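Local coordinates for protein transport protein SEC7 (Saccharomyces cerevisiae, PDB 4OIY) that activates the GTPase ARF1 at the trans-Golgi network as a guanine nucleotide exchange factor, here represented by its catalytic Sec7 domain, at residues K24-I27 with P28-K32; T10-S13 with E14-I18; R172-R176 with D177-G181; M156-Q159 with E160-N164. All coordinates share one frame; numbering follows the deposited sequence.

Contact 1. Residues K24-I27 with P28-K32; sequences KKAI and PVLIK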
loop_
_atom_site.group_PDB
_atom_site.type_symbol
_atom_site.label_atom_id
_atom_site.label_comp_id
_atom_site.label_asym_id
_atom_site.label_seq_id
_atom_site.Cartn_x
_atom_site.Cartn_y
_atom_site.Cartn_z
ATOM N N LYS A 24 -6.976 -9.119 -14.932
ATOM C CA LYS A 24 -8.380 -8.969 -15.337
ATOM C C LYS A 24 -8.964 -10.264 -15.916
ATOM O O LYS A 24 -10.154 -10.532 -15.766
ATOM C CB LYS A 24 -8.556 -7.802 -16.313
ATOM C CG LYS A 24 -7.939 -8.004 -17.685
ATOM C CD LYS A 24 -8.437 -6.968 -18.686
ATOM C CE LYS A 24 -8.488 -7.553 -20.087
ATOM N NZ LYS A 24 -8.689 -6.523 -21.143
ATOM N N LYS A 25 -8.120 -11.069 -16.556
ATOM C CA LYS A 25 -8.534 -12.356 -17.120
ATOM C C LYS A 25 -8.878 -13.388 -16.042
ATOM O O LYS A 25 -9.663 -14.307 -16.288
ATOM C CB LYS A 25 -7.427 -12.896 -18.038
ATOM C CG LYS A 25 -7.739 -14.206 -18.745
ATOM C CD LYS A 25 -6.775 -14.441 -19.904
ATOM C CE LYS A 25 -6.684 -15.910 -20.283
ATOM N NZ LYS A 25 -5.803 -16.682 -19.360
ATOM N N ALA A 26 -8.291 -13.248 -14.854
ATOM C CA ALA A 26 -8.506 -14.217 -13.781
ATOM C C ALA A 26 -9.854 -14.046 -13.093
ATOM O O ALA A 26 -10.388 -15.008 -12.543
ATOM C CB ALA A 26 -7.384 -14.146 -12.750
ATOM N N ILE A 27 -10.391 -12.824 -13.099
ATOM C CA ILE A 27 -11.606 -12.537 -12.333
ATOM C C ILE A 27 -12.759 -13.410 -12.838
ATOM O O ILE A 27 -13.320 -14.167 -12.050
ATOM C CB ILE A 27 -11.981 -11.032 -12.318
ATOM C CG1 ILE A 27 -10.843 -10.180 -11.734
ATOM C CG2 ILE A 27 -13.272 -10.797 -11.536
ATOM C CD1 ILE A 27 -10.398 -10.563 -10.339
ATOM N N PRO A 28 -13.079 -13.343 -14.156
ATOM C CA PRO A 28 -14.168 -14.190 -14.651
ATOM C C PRO A 28 -13.896 -15.687 -14.550
ATOM O O PRO A 28 -14.851 -16.457 -14.552
ATOM C CB PRO A 28 -14.297 -13.786 -16.128
ATOM C CG PRO A 28 -13.659 -12.448 -16.226
ATOM C CD PRO A 28 -12.541 -12.490 -15.230
ATOM N N VAL A 29 -12.626 -16.097 -14.483
ATOM C CA VAL A 29 -12.263 -17.510 -14.288
ATOM C C VAL A 29 -12.408 -17.949 -12.829
ATOM O O VAL A 29 -12.836 -19.067 -12.552
ATOM C CB VAL A 29 -10.811 -17.798 -14.749
ATOM C CG1 VAL A 29 -10.412 -19.237 -14.436
ATOM C CG2 VAL A 29 -10.650 -17.514 -16.235
ATOM N N LEU A 30 -12.034 -17.075 -11.895
ATOM C CA LEU A 30 -12.199 -17.351 -10.471
ATOM C C LEU A 30 -13.673 -17.525 -10.084
ATOM O O LEU A 30 -13.994 -18.359 -9.242
ATOM C CB LEU A 30 -11.579 -16.234 -9.625
ATOM C CG LEU A 30 -10.049 -16.195 -9.551
ATOM C CD1 LEU A 30 -9.585 -14.802 -9.153
ATOM C CD2 LEU A 30 -9.526 -17.237 -8.572
ATOM N N ILE A 31 -14.550 -16.728 -10.696
ATOM C CA ILE A 31 -15.992 -16.815 -10.433
ATOM C C ILE A 31 -16.542 -18.113 -11.033
ATOM O O ILE A 31 -17.213 -18.878 -10.348
ATOM C CB ILE A 31 -16.758 -15.592 -10.997
ATOM C CG1 ILE A 31 -16.247 -14.286 -10.365
ATOM C CG2 ILE A 31 -18.254 -15.729 -10.735
ATOM C CD1 ILE A 31 -16.590 -13.046 -11.166
ATOM N N LYS A 32 -16.230 -18.351 -12.307
ATOM C CA LYS A 32 -16.584 -19.591 -13.017
ATOM C C LYS A 32 -16.259 -20.821 -12.176
ATOM O O LYS A 32 -17.084 -21.728 -12.051
ATOM C CB LYS A 32 -15.846 -19.649 -14.370
ATOM C CG LYS A 32 -16.107 -20.885 -15.229
ATOM C CD LYS A 32 -15.073 -21.981 -15.021
ATOM C CE LYS A 32 -15.314 -23.157 -15.954
ATOM N NZ LYS A 32 -14.802 -24.436 -15.385
#
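I27 meets P28 and I31 at a proline kink in helix 23-32, a worked example of how a helix passes an imino acid. P28 N has no hydrogen to offer the preceding turn; instead the ring carbon P28 CD lies 3.1 Å from K24 O, where an amide would otherwise donate. The same carbon is pressed against the branch of the residue before it, with I27 CB to P28 CD at 3.3 Å, tighter than ordinary carbon contact.

Regular backbone bonds are found again two residues on. L30 N donates to A26 O over 2.7 Å, and I31 N to I27 O over 3.1 Å, both arriving nearly along the C=O axis.

Apolar contact follows the same i to i+4 spacing. L30 has CG opposite its own carbonyl carbon (chi1 -74°), which sets that atom 3.2 Å from A26 O and brings CD1 to 4.3 Å from A26 CB. L30 is otherwise buried against C15 of helix 11-21, L36 of the following loop and W47 of helix 41-50. Cutting this leucine back to an alanine would probably open a gap between these partners and leave A26 CB without the methyl L30 CD1 beside it. I27 is buried beside I44 and D39, and the two isoleucine side chains cross obliquely, I27 CG2 resting 4.0 Å from I31 CD1.

Contact 2. Residues T10-S13 with E14-I18; sequences TALS and ECIAI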
loop_
_atom_site.group_PDB
_atom_site.type_symbol
_atom_site.label_atom_id
_atom_site.label_comp_id
_atom_site.label_asym_id
_atom_site.label_seq_id
_atom_site.Cartn_x
_atom_site.Cartn_y
_atom_site.Cartn_z
ATOM N N THR A 10 -2.948 -27.527 -8.156
ATOM C CA THR A 10 -4.324 -27.374 -7.702
ATOM C C THR A 10 -5.070 -26.415 -8.629
ATOM O O THR A 10 -4.451 -25.623 -9.343
ATOM C CB THR A 10 -4.425 -26.797 -6.283
ATOM O OG1 THR A 10 -3.768 -25.522 -6.244
ATOM C CG2 THR A 10 -3.800 -27.731 -5.245
ATOM N N ALA A 11 -6.395 -26.494 -8.600
ATOM C CA ALA A 11 -7.256 -25.587 -9.355
ATOM C C ALA A 11 -6.996 -24.128 -8.971
ATOM O O ALA A 11 -6.930 -23.255 -9.840
ATOM C CB ALA A 11 -8.720 -25.941 -9.123
ATOM N N LEU A 12 -6.840 -23.872 -7.675
ATOM C CA LEU A 12 -6.541 -22.522 -7.188
ATOM C C LEU A 12 -5.191 -22.039 -7.701
ATOM O O LEU A 12 -5.065 -20.885 -8.095
ATOM C CB LEU A 12 -6.563 -22.458 -5.661
ATOM C CG LEU A 12 -6.223 -21.110 -5.002
ATOM C CD1 LEU A 12 -7.152 -20.002 -5.477
ATOM C CD2 LEU A 12 -6.277 -21.233 -3.488
ATOM N N SER A 13 -4.180 -22.903 -7.685
ATOM C CA SER A 13 -2.853 -22.518 -8.171
ATOM C C SER A 13 -2.882 -22.180 -9.660
ATOM O O SER A 13 -2.223 -21.246 -10.105
ATOM C CB SER A 13 -1.820 -23.608 -7.871
ATOM O OG SER A 13 -1.636 -23.739 -6.467
ATOM N N GLU A 14 -3.677 -22.918 -10.426
ATOM C CA GLU A 14 -3.880 -22.596 -11.837
ATOM C C GLU A 14 -4.495 -21.204 -12.010
ATOM O O GLU A 14 -4.050 -20.442 -12.866
ATOM C CB GLU A 14 -4.744 -23.662 -12.518
ATOM C CG GLU A 14 -4.014 -24.985 -12.716
ATOM C CD GLU A 14 -4.906 -26.107 -13.231
ATOM O OE1 GLU A 14 -6.133 -26.065 -13.008
ATOM O OE2 GLU A 14 -4.371 -27.053 -13.855
ATOM N N CYS A 15 -5.487 -20.872 -11.189
ATOM C CA CYS A 15 -6.124 -19.545 -11.225
ATOM C C CYS A 15 -5.162 -18.426 -10.822
ATOM O O CYS A 15 -5.216 -17.320 -11.370
ATOM C CB CYS A 15 -7.340 -19.494 -10.297
ATOM S SG CYS A 15 -8.794 -20.413 -10.855
ATOM N N ILE A 16 -4.297 -18.711 -9.853
ATOM C CA ILE A 16 -3.286 -17.748 -9.413
ATOM C C ILE A 16 -2.294 -17.488 -10.550
ATOM O O ILE A 16 -1.875 -16.350 -10.773
ATOM C CB ILE A 16 -2.576 -18.243 -8.131
ATOM C CG1 ILE A 16 -3.545 -18.133 -6.948
ATOM C CG2 ILE A 16 -1.294 -17.455 -7.860
ATOM C CD1 ILE A 16 -3.074 -18.813 -5.682
ATOM N N ALA A 17 -1.935 -18.534 -11.282
ATOM C CA ALA A 17 -1.058 -18.369 -12.442
ATOM C C ALA A 17 -1.710 -17.485 -13.505
ATOM O O ALA A 17 -1.045 -16.619 -14.088
ATOM C CB ALA A 17 -0.681 -19.724 -13.030
ATOM N N ILE A 18 -3.004 -17.687 -13.740
ATOM C CA ILE A 18 -3.741 -16.851 -14.694
ATOM C C ILE A 18 -3.724 -15.405 -14.203
ATOM O O ILE A 18 -3.475 -14.488 -14.984
ATOM C CB ILE A 18 -5.191 -17.344 -14.896
ATOM C CG1 ILE A 18 -5.195 -18.729 -15.546
ATOM C CG2 ILE A 18 -5.982 -16.369 -15.761
ATOM C CD1 ILE A 18 -6.533 -19.426 -15.474
#
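T10 and E14 are joined at the N-terminal end of helix 11-21, where T10 holds the N-cap position and its carbonyl receives the first bond of the ladder. The cap itself is a side-chain bond: S13 N donates to T10 OG1 over 3.0 Å at 153°, so one of the amides of the first turn, which has no earlier helical turn to supply a carbonyl, is satisfied. The T10 hydroxyl takes up this place with OG1 between its backbone N and carbonyl carbon (chi1 58°). S13 OG also lies close to it, 2.8 Å from T10 OG1.

Beyond the cap the backbone is a plain alpha-helical series. E14 N to T10 O, C15 N to A11 O, I16 N to L12 O and A17 N to S13 O run between 2.9 and 3.1 Å, and in all four the donor stands somewhat out of the carbonyl plane. The side chain of E14, extended beyond CG, lies back toward the first turn, its CG 3.5 Å from T10 O.

Apolar contact involves C15, L12 and I16. C15 is buried against L30 of helix 23-32, while L12 touches F35 and I16 touches T51. L12 and I16, one turn apart, meet at an oblique angle: the branch carbon L12 CG lies 4.0 Å from the terminal methyl I16 CD1.

Contact 3. Residues R172-R176 with D177-G181; sequences RDLPR and DFLEG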
loop_
_atom_site.group_PDB
_atom_site.type_symbol
_atom_site.label_atom_id
_atom_site.label_comp_id
_atom_site.label_asym_id
_atom_site.label_seq_id
_atom_site.Cartn_x
_atom_site.Cartn_y
_atom_site.Cartn_z
ATOM N N ARG A 172 1.479 24.509 10.109
ATOM C CA ARG A 172 2.407 24.559 11.230
ATOM C C ARG A 172 3.292 23.317 11.218
ATOM O O ARG A 172 2.941 22.292 10.630
ATOM C CB ARG A 172 1.646 24.631 12.557
ATOM C CG ARG A 172 0.865 25.920 12.785
ATOM C CD ARG A 172 1.754 27.057 13.271
ATOM N NE ARG A 172 1.005 28.302 13.465
ATOM C CZ ARG A 172 0.650 29.142 12.489
ATOM N NH1 ARG A 172 0.968 28.885 11.227
ATOM N NH2 ARG A 172 -0.033 30.248 12.780
ATOM N N ASP A 173 4.441 23.408 11.872
ATOM C CA ASP A 173 5.308 22.246 12.033
ATOM C C ASP A 173 4.671 21.253 12.997
ATOM O O ASP A 173 3.971 21.642 13.935
ATOM C CB ASP A 173 6.679 22.651 12.593
ATOM C CG ASP A 173 7.499 23.487 11.626
ATOM O OD1 ASP A 173 7.142 23.615 10.438
ATOM O OD2 ASP A 173 8.538 24.034 12.069
ATOM N N LEU A 174 4.920 19.969 12.760
ATOM C CA LEU A 174 4.612 18.924 13.723
ATOM C C LEU A 174 5.632 18.996 14.857
ATOM O O LEU A 174 6.721 19.527 14.664
ATOM C CB LEU A 174 4.691 17.548 13.052
ATOM C CG LEU A 174 3.530 17.226 12.111
ATOM C CD1 LEU A 174 3.856 16.006 11.262
ATOM C CD2 LEU A 174 2.255 16.988 12.911
ATOM N N PRO A 175 5.290 18.462 16.040
ATOM C CA PRO A 175 6.287 18.471 17.112
ATOM C C PRO A 175 7.523 17.649 16.753
ATOM O O PRO A 175 7.405 16.555 16.193
ATOM C CB PRO A 175 5.552 17.822 18.288
ATOM C CG PRO A 175 4.104 17.985 17.975
ATOM C CD PRO A 175 4.010 17.886 16.486
ATOM N N ARG A 176 8.696 18.191 17.077
ATOM C CA ARG A 176 9.964 17.524 16.804
ATOM C C ARG A 176 9.991 16.112 17.373
ATOM O O ARG A 176 10.465 15.183 16.710
ATOM C CB ARG A 176 11.133 18.335 17.386
ATOM C CG ARG A 176 12.508 17.822 16.997
ATOM C CD ARG A 176 13.614 18.612 17.692
ATOM N NE ARG A 176 14.940 18.129 17.306
ATOM C CZ ARG A 176 15.495 16.997 17.737
ATOM N NH1 ARG A 176 16.707 16.654 17.306
ATOM N NH2 ARG A 176 14.856 16.201 18.595
ATOM N N ASP A 177 9.497 15.948 18.597
ATOM C CA ASP A 177 9.514 14.638 19.249
ATOM C C ASP A 177 8.675 13.610 18.488
ATOM O O ASP A 177 9.033 12.439 18.421
ATOM C CB ASP A 177 9.033 14.727 20.700
ATOM C CG ASP A 177 9.337 13.465 21.486
ATOM O OD1 ASP A 177 10.532 13.198 21.737
ATOM O OD2 ASP A 177 8.389 12.730 21.836
ATOM N N PHE A 178 7.561 14.057 17.915
ATOM C CA PHE A 178 6.682 13.181 17.144
ATOM C C PHE A 178 7.395 12.680 15.893
ATOM O O PHE A 178 7.391 11.490 15.607
ATOM C CB PHE A 178 5.393 13.909 16.764
ATOM C CG PHE A 178 4.497 13.122 15.860
ATOM C CD1 PHE A 178 3.738 12.078 16.356
ATOM C CD2 PHE A 178 4.422 13.423 14.513
ATOM C CE1 PHE A 178 2.913 11.352 15.523
ATOM C CE2 PHE A 178 3.601 12.697 13.667
ATOM C CZ PHE A 178 2.846 11.660 14.171
ATOM N N LEU A 179 8.011 13.601 15.162
ATOM C CA LEU A 179 8.740 13.235 13.949
ATOM C C LEU A 179 9.970 12.384 14.262
ATOM O O LEU A 179 10.265 11.443 13.530
ATOM C CB LEU A 179 9.134 14.479 13.148
ATOM C CG LEU A 179 7.986 15.216 12.440
ATOM C CD1 LEU A 179 8.496 16.467 11.741
ATOM C CD2 LEU A 179 7.279 14.307 11.436
ATOM N N GLU A 180 10.679 12.700 15.346
ATOM C CA GLU A 180 11.842 11.893 15.735
ATOM C C GLU A 180 11.427 10.443 16.002
ATOM O O GLU A 180 12.133 9.515 15.623
ATOM C CB GLU A 180 12.535 12.471 16.965
ATOM C CG GLU A 180 13.802 11.717 17.345
ATOM C CD GLU A 180 14.637 12.429 18.392
ATOM O OE1 GLU A 180 15.595 11.803 18.894
ATOM O OE2 GLU A 180 14.359 13.608 18.703
ATOM N N GLY A 181 10.276 10.255 16.647
ATOM C CA GLY A 181 9.731 8.930 16.883
ATOM C C GLY A 181 9.531 8.154 15.594
ATOM O O GLY A 181 9.950 7.019 15.477
#
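P175 O is gripped by two backbone amides at the start of helix 176-188. L179 N donates to it over 3.2 Å in a nearly straight bond (166°), whereas F178 N, although nearer at 3.0 Å, makes only a weak, bent one. P175 is thus the N-cap residue, and its carbonyl carries the entry into the helix. The following residue continues the series, with E180 N bonded to R176 O over 2.8 Å.

R176 and E180 repeat that i to i+4 pairing in their side chains as a salt bridge, R176 NH2 lying 2.6 Å from E180 OE2. Both chains are stretched out, R176 with CG anti to its backbone N (chi1 -172°). The guanidinium and carboxylate planes stand 82° apart; a single nitrogen meets a single oxygen, the hydrogen bond within the salt bridge being weak, and there is no paired, coplanar fork.

Apolar packing fills the other side of the turn. L174, one residue before the cap, lays its CD1 3.8 Å from L179 CD2, the two side chains crossing at about a right angle, and the same methyl lies 4.1 Å from F178 CE2. P175 CB adds a touch on F178 CB. L174 also reaches I168 and D169 earlier in the same loop. R176, L179 and E180 pack on helix 158-164, R176 and L179 touching L162 and R176 and E180 touching L158.

Contact 4. Residues M156-Q159 with E160-N164; sequences MSLQ and EFLEN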
loop_
_atom_site.group_PDB
_atom_site.type_symbol
_atom_site.label_atom_id
_atom_site.label_comp_id
_atom_site.label_asym_id
_atom_site.label_seq_id
_atom_site.Cartn_x
_atom_site.Cartn_y
_atom_site.Cartn_z
ATOM N N MET A 156 19.745 9.933 4.923
ATOM C CA MET A 156 19.062 11.149 5.338
ATOM C C MET A 156 19.189 11.308 6.850
ATOM O O MET A 156 18.923 10.372 7.597
ATOM C CB MET A 156 17.584 11.080 4.955
ATOM C CG MET A 156 16.839 12.388 5.166
ATOM S SD MET A 156 15.076 12.263 4.807
ATOM C CE MET A 156 15.105 11.883 3.060
ATOM N N SER A 157 19.587 12.494 7.294
ATOM C CA SER A 157 19.711 12.771 8.720
ATOM C C SER A 157 18.349 13.098 9.291
ATOM O O SER A 157 17.439 13.497 8.563
ATOM C CB SER A 157 20.659 13.948 8.979
ATOM O OG SER A 157 20.150 15.146 8.416
ATOM N N LEU A 158 18.214 12.939 10.598
ATOM C CA LEU A 158 17.000 13.374 11.276
ATOM C C LEU A 158 16.721 14.851 11.005
ATOM O O LEU A 158 15.588 15.218 10.721
ATOM C CB LEU A 158 17.090 13.107 12.780
ATOM C CG LEU A 158 15.967 13.684 13.646
ATOM C CD1 LEU A 158 14.623 13.086 13.280
ATOM C CD2 LEU A 158 16.260 13.444 15.113
ATOM N N GLN A 159 17.743 15.700 11.070
ATOM C CA GLN A 159 17.547 17.119 10.782
ATOM C C GLN A 159 16.887 17.336 9.419
ATOM O O GLN A 159 15.939 18.115 9.298
ATOM C CB GLN A 159 18.869 17.898 10.878
ATOM C CG GLN A 159 18.731 19.382 10.537
ATOM C CD GLN A 159 17.764 20.128 11.443
ATOM O OE1 GLN A 159 17.554 19.746 12.586
ATOM N NE2 GLN A 159 17.174 21.200 10.928
ATOM N N GLU A 160 17.373 16.636 8.397
ATOM C CA GLU A 160 16.810 16.758 7.055
ATOM C C GLU A 160 15.360 16.283 6.991
ATOM O O GLU A 160 14.534 16.891 6.314
ATOM C CB GLU A 160 17.674 16.011 6.043
ATOM C CG GLU A 160 18.946 16.773 5.708
ATOM C CD GLU A 160 20.000 15.929 5.021
ATOM O OE1 GLU A 160 19.873 14.686 4.996
ATOM O OE2 GLU A 160 20.974 16.524 4.508
ATOM N N PHE A 161 15.056 15.209 7.708
ATOM C CA PHE A 161 13.691 14.687 7.778
ATOM C C PHE A 161 12.740 15.719 8.408
ATOM O O PHE A 161 11.630 15.932 7.919
ATOM C CB PHE A 161 13.683 13.366 8.538
ATOM C CG PHE A 161 12.324 12.756 8.673
ATOM C CD1 PHE A 161 11.636 12.300 7.554
ATOM C CD2 PHE A 161 11.736 12.628 9.915
ATOM C CE1 PHE A 161 10.382 11.731 7.677
ATOM C CE2 PHE A 161 10.481 12.068 10.045
ATOM C CZ PHE A 161 9.800 11.626 8.926
ATOM N N LEU A 162 13.182 16.372 9.479
ATOM C CA LEU A 162 12.417 17.458 10.094
ATOM C C LEU A 162 12.173 18.587 9.107
ATOM O O LEU A 162 11.048 19.075 8.975
ATOM C CB LEU A 162 13.134 18.004 11.332
ATOM C CG LEU A 162 13.392 17.005 12.455
ATOM C CD1 LEU A 162 14.207 17.682 13.542
ATOM C CD2 LEU A 162 12.112 16.412 13.026
ATOM N N GLU A 163 13.219 18.992 8.386
ATOM C CA GLU A 163 13.090 20.073 7.405
ATOM C C GLU A 163 12.081 19.746 6.300
ATOM O O GLU A 163 11.290 20.601 5.887
ATOM C CB GLU A 163 14.444 20.390 6.781
ATOM C CG GLU A 163 15.424 21.039 7.746
ATOM C CD GLU A 163 16.829 21.116 7.188
ATOM O OE1 GLU A 163 16.998 20.937 5.964
ATOM O OE2 GLU A 163 17.766 21.354 7.984
ATOM N N ASN A 164 12.111 18.500 5.849
ATOM C CA ASN A 164 11.258 18.041 4.757
ATOM C C ASN A 164 9.767 18.078 5.099
ATOM O O ASN A 164 8.919 18.076 4.203
ATOM C CB ASN A 164 11.664 16.633 4.320
ATOM C CG ASN A 164 12.987 16.610 3.572
ATOM O OD1 ASN A 164 13.502 17.651 3.145
ATOM N ND2 ASN A 164 13.537 15.417 3.391
#
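The F161 ring is met at its edge, close to the ring plane, by M156 SD and by L158 CD1, the latter 4.5 Å from F161 CD2. Two other flat groups meet at the surface: the Q159 amide and the E163 carboxylate, their planes 65° apart. Q159 NE2 donates to E163 OE2 over 3.0 Å, the oxygen lying in the amide plane and offering its anti lone pair. The Q159 chain turns back at chi2 (60°) to bring the amide round to this partner one turn on.

The carboxylate of E160 belongs to a capping box that starts helix 158-164. S157, the N-cap, takes E160 N on its OG over 3.2 Å, while S157 N returns a bond of 3.2 Å to E160 OE1, reaching the carboxylate from above its plane. S157 OG sits between its backbone N and carbonyl carbon (chi1 63°), where it can accept from the amide three residues on. Regular bonds then follow from F161 N, L162 N and E163 N, and L158 CD1 packs 4.2 Å from L162 CD2.

The M156 chain, bent at chi3, runs alongside the first turn, its CG 3.8 Å from E160 OE1 and its SD at the same distance from N164 ND2. The buried side chain also touches M142 and D146 of helix 130-148. Replacing this methionine by an alanine would probably open a gap there and leave the F161 edge and the N164 amide without their sulfur neighbour.

Overall arrangement
The four contacts form two pairs at opposite ends of the elongated, all-helical Sec7 domain. Contacts 1 and 2 lie on consecutive helices that touch, L30 CD2 packing on C15 CB, and contacts 3 and 4 do likewise, L179 CB packing on L162 CD2; centres within each pair are 11 Å apart, against about 46 to 47 Å between pairs. Contacts 1 and 4 are partly buried, contacts 2 and 3 lie at the surface. Three mark helix starts, opened by a threonine hydroxyl cap, a capping box, or a proline at the N-cap whose carbonyl takes the first backbone bond, whereas contact 1 bends a helix at an interior proline. Charged or amide side-chain pairs occur only in contacts 3 and 4.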